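PDB 5IJA: hydrogenase-specific maturation endopeptidase, which probably acts as an endopeptidase in the maturation of [NiFe] hydrogenase, activating the enzyme by trimming its precursor. Local coordinates for residues A[52-57]-A[141-146]; A[70-75]-A[112-117]. One frame throughout, in Å; residues are numbered along the deposited sequence.

Interaction 1. Residues A[52-57]-A[141-146]; sequences RIVIID and EIAEKL
Val54, Ile56, Ala143 and Leu146 make the apolar part of this contact, in which residues 141-146 of the last helix run antiparallel to 52-57 of the strand, at 174°, with axes 9.8 Å apart. Val54 sits in the middle. Its CG2 branch leans on Leu146, 3.9 Å from CD1 and equally close to CB, while its CG1 branch turns to the methyl of Ala143. Ile56 reaches that same methyl from further along the strand: its CG1 is anti to the carbonyl carbon and the extended chain brings CD1 to 4.2 Å from CB of Ala143. This is the last helix of an alpha/beta fold packing on one face of the mixed central sheet; Ile56 and Ala143 both also touch Leu26 of helix 18-28, which shares that face. The polar part is a single bond near the C-terminal end of the helix. Arg52 stretches its chain, bends it at chi3 (-63°), and gives NH1 to the backbone O of Leu146 at 2.6 Å; the oxygen lies in the guanidinium plane, and the donor is tilted 21° from the carbonyl plane. The positive group would probably suit the negative end of the helix dipole, and a weak, long ion pair joins NE to Glu111. A leucine here has no N-H to give, and would probably leave the Leu146 carbonyl at the helix end without its positively charged partner.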
loop_
_atom_site.group_PDB
_atom_site.type_symbol
_atom_site.label_atom_id
_atom_site.label_comp_id
_atom_site.label_asym_id
_atom_site.label_seq_id
_atom_site.Cartn_x
_atom_site.Cartn_y
_atom_site.Cartn_z
ATOM N N ARG A 52 -4.406 4.141 -12.762
ATOM C CA ARG A 52 -3.286 4.174 -11.836
ATOM C C ARG A 52 -3.733 3.553 -10.525
ATOM O O ARG A 52 -4.830 3.849 -10.041
ATOM C CB ARG A 52 -2.790 5.596 -11.607
ATOM C CG ARG A 52 -1.538 5.694 -10.724
ATOM C CD ARG A 52 -1.031 7.137 -10.683
ATOM N NE ARG A 52 -0.632 7.572 -12.025
ATOM C CZ ARG A 52 -0.520 8.843 -12.408
ATOM N NH1 ARG A 52 -0.783 9.825 -11.559
ATOM N NH2 ARG A 52 -0.158 9.133 -13.651
ATOM N N ILE A 53 -2.910 2.655 -9.996
ATOM C CA ILE A 53 -3.166 2.022 -8.690
ATOM C C ILE A 53 -2.033 2.358 -7.730
ATOM O O ILE A 53 -0.867 2.117 -8.037
ATOM C CB ILE A 53 -3.252 0.496 -8.808
ATOM C CG1 ILE A 53 -4.301 0.066 -9.840
ATOM C CG2 ILE A 53 -3.540 -0.141 -7.459
ATOM C CD1 ILE A 53 -5.690 0.483 -9.512
ATOM N N VAL A 54 -2.361 2.873 -6.553
ATOM C CA VAL A 54 -1.338 3.222 -5.586
ATOM C C VAL A 54 -1.492 2.335 -4.357
ATOM O O VAL A 54 -2.464 2.471 -3.621
ATOM C CB VAL A 54 -1.455 4.675 -5.174
ATOM C CG1 VAL A 54 -0.476 4.971 -4.066
ATOM C CG2 VAL A 54 -1.230 5.576 -6.393
ATOM N N ILE A 55 -0.542 1.432 -4.149
ATOM C CA ILE A 55 -0.589 0.490 -3.025
ATOM C C ILE A 55 0.183 1.069 -1.855
ATOM O O ILE A 55 1.299 1.535 -2.030
ATOM C CB ILE A 55 -0.014 -0.868 -3.447
ATOM C CG1 ILE A 55 -0.901 -1.472 -4.523
ATOM C CG2 ILE A 55 0.097 -1.833 -2.269
ATOM C CD1 ILE A 55 -0.210 -2.558 -5.291
ATOM N N ILE A 56 -0.406 1.076 -0.678
ATOM C CA ILE A 56 0.258 1.576 0.501
ATOM C C ILE A 56 0.302 0.482 1.546
ATOM O O ILE A 56 -0.688 -0.080 1.874
ATOM C CB ILE A 56 -0.417 2.822 1.094
ATOM C CG1 ILE A 56 -0.695 3.871 0.039
ATOM C CG2 ILE A 56 0.459 3.438 2.150
ATOM C CD1 ILE A 56 -1.194 5.172 0.584
ATOM N N ASP A 57 1.490 0.203 2.041
ATOM C CA ASP A 57 1.724 -0.909 2.923
ATOM C C ASP A 57 2.777 -0.656 3.985
ATOM O O ASP A 57 3.685 0.089 3.782
ATOM C CB ASP A 57 2.138 -2.103 2.083
ATOM C CG ASP A 57 2.036 -3.417 2.824
ATOM O OD1 ASP A 57 1.502 -3.457 3.921
ATOM O OD2 ASP A 57 2.507 -4.409 2.291
ATOM N N GLU A 141 1.393 12.267 1.601
ATOM C CA GLU A 141 1.869 13.319 0.692
ATOM C C GLU A 141 2.240 12.784 -0.684
ATOM O O GLU A 141 1.895 13.381 -1.706
ATOM C CB GLU A 141 3.082 14.027 1.275
ATOM C CG GLU A 141 2.800 14.905 2.469
ATOM C CD GLU A 141 4.068 15.566 2.968
ATOM O OE1 GLU A 141 4.957 15.834 2.125
ATOM O OE2 GLU A 141 4.188 15.796 4.192
ATOM N N ILE A 142 2.953 11.663 -0.704
ATOM C CA ILE A 142 3.309 11.011 -1.963
ATOM C C ILE A 142 2.060 10.583 -2.721
ATOM O O ILE A 142 1.939 10.819 -3.917
ATOM C CB ILE A 142 4.225 9.790 -1.718
ATOM C CG1 ILE A 142 5.521 10.233 -1.041
ATOM C CG2 ILE A 142 4.534 9.062 -3.022
ATOM C CD1 ILE A 142 6.467 9.096 -0.668
ATOM N N ALA A 143 1.113 9.966 -2.026
ATOM C CA ALA A 143 -0.092 9.470 -2.672
ATOM C C ALA A 143 -0.948 10.601 -3.271
ATOM O O ALA A 143 -1.554 10.432 -4.329
ATOM C CB ALA A 143 -0.919 8.662 -1.682
ATOM N N GLU A 144 -1.019 11.744 -2.588
ATOM C CA GLU A 144 -1.827 12.865 -3.094
ATOM C C GLU A 144 -1.256 13.392 -4.404
ATOM O O GLU A 144 -2.000 13.758 -5.318
ATOM C CB GLU A 144 -1.920 13.993 -2.051
ATOM C CG GLU A 144 -2.712 13.614 -0.799
ATOM C CD GLU A 144 -3.365 14.810 -0.109
ATOM O OE1 GLU A 144 -4.270 15.440 -0.708
ATOM O OE2 GLU A 144 -2.977 15.112 1.040
ATOM N N LYS A 145 0.068 13.424 -4.491
ATOM C CA LYS A 145 0.733 13.762 -5.743
ATOM C C LYS A 145 0.398 12.769 -6.860
ATOM O O LYS A 145 0.168 13.175 -7.997
ATOM C CB LYS A 145 2.248 13.853 -5.536
ATOM C CG LYS A 145 2.616 14.868 -4.476
ATOM C CD LYS A 145 4.098 14.920 -4.139
ATOM C CE LYS A 145 4.357 16.121 -3.220
ATOM N NZ LYS A 145 5.596 15.989 -2.408
ATOM N N LEU A 146 0.354 11.475 -6.545
ATOM C CA LEU A 146 0.089 10.476 -7.572
ATOM C C LEU A 146 -1.366 10.504 -8.027
ATOM O O LEU A 146 -1.698 10.048 -9.124
ATOM C CB LEU A 146 0.463 9.074 -7.064
ATOM C CG LEU A 146 1.929 8.896 -6.668
ATOM C CD1 LEU A 146 2.194 7.499 -6.117
ATOM C CD2 LEU A 146 2.818 9.170 -7.870
#

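Interaction 2. Residues A[70-75]-A[112-117]; sequences VHFSGE and IHFIGI
Strands 69-73 and 111-118 run antiparallel, with five backbone hydrogen bonds: Val70 and Gly116 exchange two, Phe72 and Phe114 two more, and Gly74 N adds one to Ile112 O at 3.0 Å, just past the end of the strand. The Phe114 N to Phe72 O bond is the shortest of them, 2.7 Å. On one face of the sheet two histidines meet. NE2 of His71 lies 2.9 Å from ND1 of His113 in a nearly straight hydrogen bond (174°) whose donor could be either ring; they touch rim to rim, their planes turned 38° apart. His71 gets there with CG anti to its backbone N (chi1 171°), which sends the ring across to the neighbouring strand. Ser73 lays its CB over one face of the His113 ring, 3.7 Å from the centroid, a CH-pi contact, and Glu111 takes the far nitrogen, NE2, so both ring nitrogens of His113 are engaged. The pair forms the antiparallel margin of an otherwise parallel mixed sheet, with 69-73 as its outermost strand in the chain. On the other face, Val70 CG2 lies 3.6 Å from CA of Gly116, where a side chain on the glycine would clash. The same methyl approaches the edge of the Phe114 ring, and Phe72 brings CD2 to 4.4 Å from CD1 of Phe114. Ile77 of helix 76-80 packs on both phenylalanines.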
loop_
_atom_site.group_PDB
_atom_site.type_symbol
_atom_site.label_atom_id
_atom_site.label_comp_id
_atom_site.label_asym_id
_atom_site.label_seq_id
_atom_site.Cartn_x
_atom_site.Cartn_y
_atom_site.Cartn_z
ATOM N N VAL A 70 9.375 4.292 1.322
ATOM C CA VAL A 70 9.855 4.004 -0.019
ATOM C C VAL A 70 8.724 4.164 -1.017
ATOM O O VAL A 70 7.551 4.033 -0.658
ATOM C CB VAL A 70 10.422 2.589 -0.135
ATOM C CG1 VAL A 70 11.578 2.415 0.817
ATOM C CG2 VAL A 70 9.331 1.553 0.159
ATOM N N HIS A 71 9.086 4.433 -2.269
ATOM C CA HIS A 71 8.116 4.579 -3.353
ATOM C C HIS A 71 8.686 4.006 -4.633
ATOM O O HIS A 71 9.608 4.572 -5.212
ATOM C CB HIS A 71 7.731 6.047 -3.557
ATOM C CG HIS A 71 6.909 6.302 -4.785
ATOM N ND1 HIS A 71 6.820 7.548 -5.369
ATOM C CD2 HIS A 71 6.122 5.483 -5.527
ATOM C CE1 HIS A 71 6.032 7.481 -6.429
ATOM N NE2 HIS A 71 5.595 6.239 -6.545
ATOM N N PHE A 72 8.126 2.884 -5.072
ATOM C CA PHE A 72 8.541 2.246 -6.310
ATOM C C PHE A 72 7.365 2.154 -7.267
ATOM O O PHE A 72 6.202 2.210 -6.848
ATOM C CB PHE A 72 9.101 0.849 -6.034
ATOM C CG PHE A 72 10.105 0.804 -4.925
ATOM C CD1 PHE A 72 11.222 1.625 -4.948
ATOM C CD2 PHE A 72 9.929 -0.057 -3.853
ATOM C CE1 PHE A 72 12.144 1.583 -3.925
ATOM C CE2 PHE A 72 10.845 -0.106 -2.826
ATOM C CZ PHE A 72 11.956 0.715 -2.860
ATOM N N SER A 73 7.647 1.999 -8.554
ATOM C CA SER A 73 6.565 1.798 -9.507
ATOM C C SER A 73 6.966 0.891 -10.654
ATOM O O SER A 73 8.147 0.767 -10.976
ATOM C CB SER A 73 6.074 3.140 -10.056
ATOM O OG SER A 73 7.034 3.709 -10.918
ATOM N N GLY A 74 5.969 0.263 -11.270
ATOM C CA GLY A 74 6.214 -0.576 -12.434
ATOM C C GLY A 74 6.990 -1.836 -12.088
ATOM O O GLY A 74 6.841 -2.392 -10.989
ATOM N N GLU A 75 7.817 -2.298 -13.025
ATOM C CA GLU A 75 8.562 -3.541 -12.835
ATOM C C GLU A 75 9.522 -3.428 -11.649
ATOM O O GLU A 75 9.846 -4.418 -11.000
ATOM C CB GLU A 75 9.320 -3.902 -14.112
ATOM N N ILE A 112 1.142 0.836 -11.786
ATOM C CA ILE A 112 1.166 0.436 -10.383
ATOM C C ILE A 112 2.268 1.144 -9.606
ATOM O O ILE A 112 3.414 1.174 -10.036
ATOM C CB ILE A 112 1.376 -1.076 -10.215
ATOM C CG1 ILE A 112 0.468 -1.867 -11.160
ATOM C CG2 ILE A 112 1.163 -1.477 -8.739
ATOM C CD1 ILE A 112 -1.014 -1.661 -10.928
ATOM N N HIS A 113 1.904 1.681 -8.446
ATOM C CA HIS A 113 2.827 2.346 -7.538
ATOM C C HIS A 113 2.772 1.683 -6.178
ATOM O O HIS A 113 1.701 1.243 -5.745
ATOM C CB HIS A 113 2.461 3.832 -7.396
ATOM C CG HIS A 113 2.769 4.648 -8.608
ATOM N ND1 HIS A 113 3.903 5.422 -8.710
ATOM C CD2 HIS A 113 2.096 4.810 -9.772
ATOM C CE1 HIS A 113 3.921 6.020 -9.886
ATOM N NE2 HIS A 113 2.831 5.677 -10.545
ATOM N N PHE A 114 3.912 1.618 -5.500
ATOM C CA PHE A 114 3.999 0.984 -4.184
ATOM C C PHE A 114 4.627 1.983 -3.241
ATOM O O PHE A 114 5.728 2.467 -3.473
ATOM C CB PHE A 114 4.833 -0.319 -4.220
ATOM C CG PHE A 114 4.959 -0.993 -2.890
ATOM C CD1 PHE A 114 5.988 -0.657 -2.019
ATOM C CD2 PHE A 114 4.047 -1.960 -2.494
ATOM C CE1 PHE A 114 6.093 -1.263 -0.774
ATOM C CE2 PHE A 114 4.150 -2.581 -1.240
ATOM C CZ PHE A 114 5.181 -2.230 -0.385
ATOM N N ILE A 115 3.919 2.274 -2.156
ATOM C CA ILE A 115 4.449 3.103 -1.092
ATOM C C ILE A 115 4.590 2.237 0.142
ATOM O O ILE A 115 3.598 1.682 0.631
ATOM C CB ILE A 115 3.526 4.290 -0.791
ATOM C CG1 ILE A 115 3.256 5.071 -2.077
ATOM C CG2 ILE A 115 4.159 5.182 0.285
ATOM C CD1 ILE A 115 2.205 6.207 -1.895
ATOM N N GLY A 116 5.821 2.091 0.625
ATOM C CA GLY A 116 6.083 1.277 1.797
ATOM C C GLY A 116 6.502 2.116 2.993
ATOM O O GLY A 116 7.353 2.999 2.874
ATOM N N ILE A 117 5.890 1.845 4.137
ATOM C CA ILE A 117 6.186 2.576 5.365
ATOM C C ILE A 117 6.917 1.650 6.318
ATOM O O ILE A 117 6.356 0.641 6.763
ATOM C CB ILE A 117 4.908 3.114 6.028
ATOM C CG1 ILE A 117 4.138 4.010 5.053
ATOM C CG2 ILE A 117 5.242 3.880 7.315
ATOM C CD1 ILE A 117 2.679 4.220 5.453
#

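How the interactions relate
Both contacts are largely buried and share one sheet: strands 52-59 and 111-118 are neighbours in it, so interaction 1 and interaction 2 are joined by backbone bonds, with Ile55 O probably bonded to Ile115 N and Ile55 N to His113 O. Interaction 1 sets a helix on a face of the sheet through aliphatic side chains, with one charged group closing its end; interaction 2 adds the outermost strand to the sheet, chiefly through main-chain bonds, and brings in aromatic rings. They also meet on the helix-covered face, where Ile142 and Leu146 pack against the ring of His71. The phenylalanines of interaction 2 lie on the face turned from that helix.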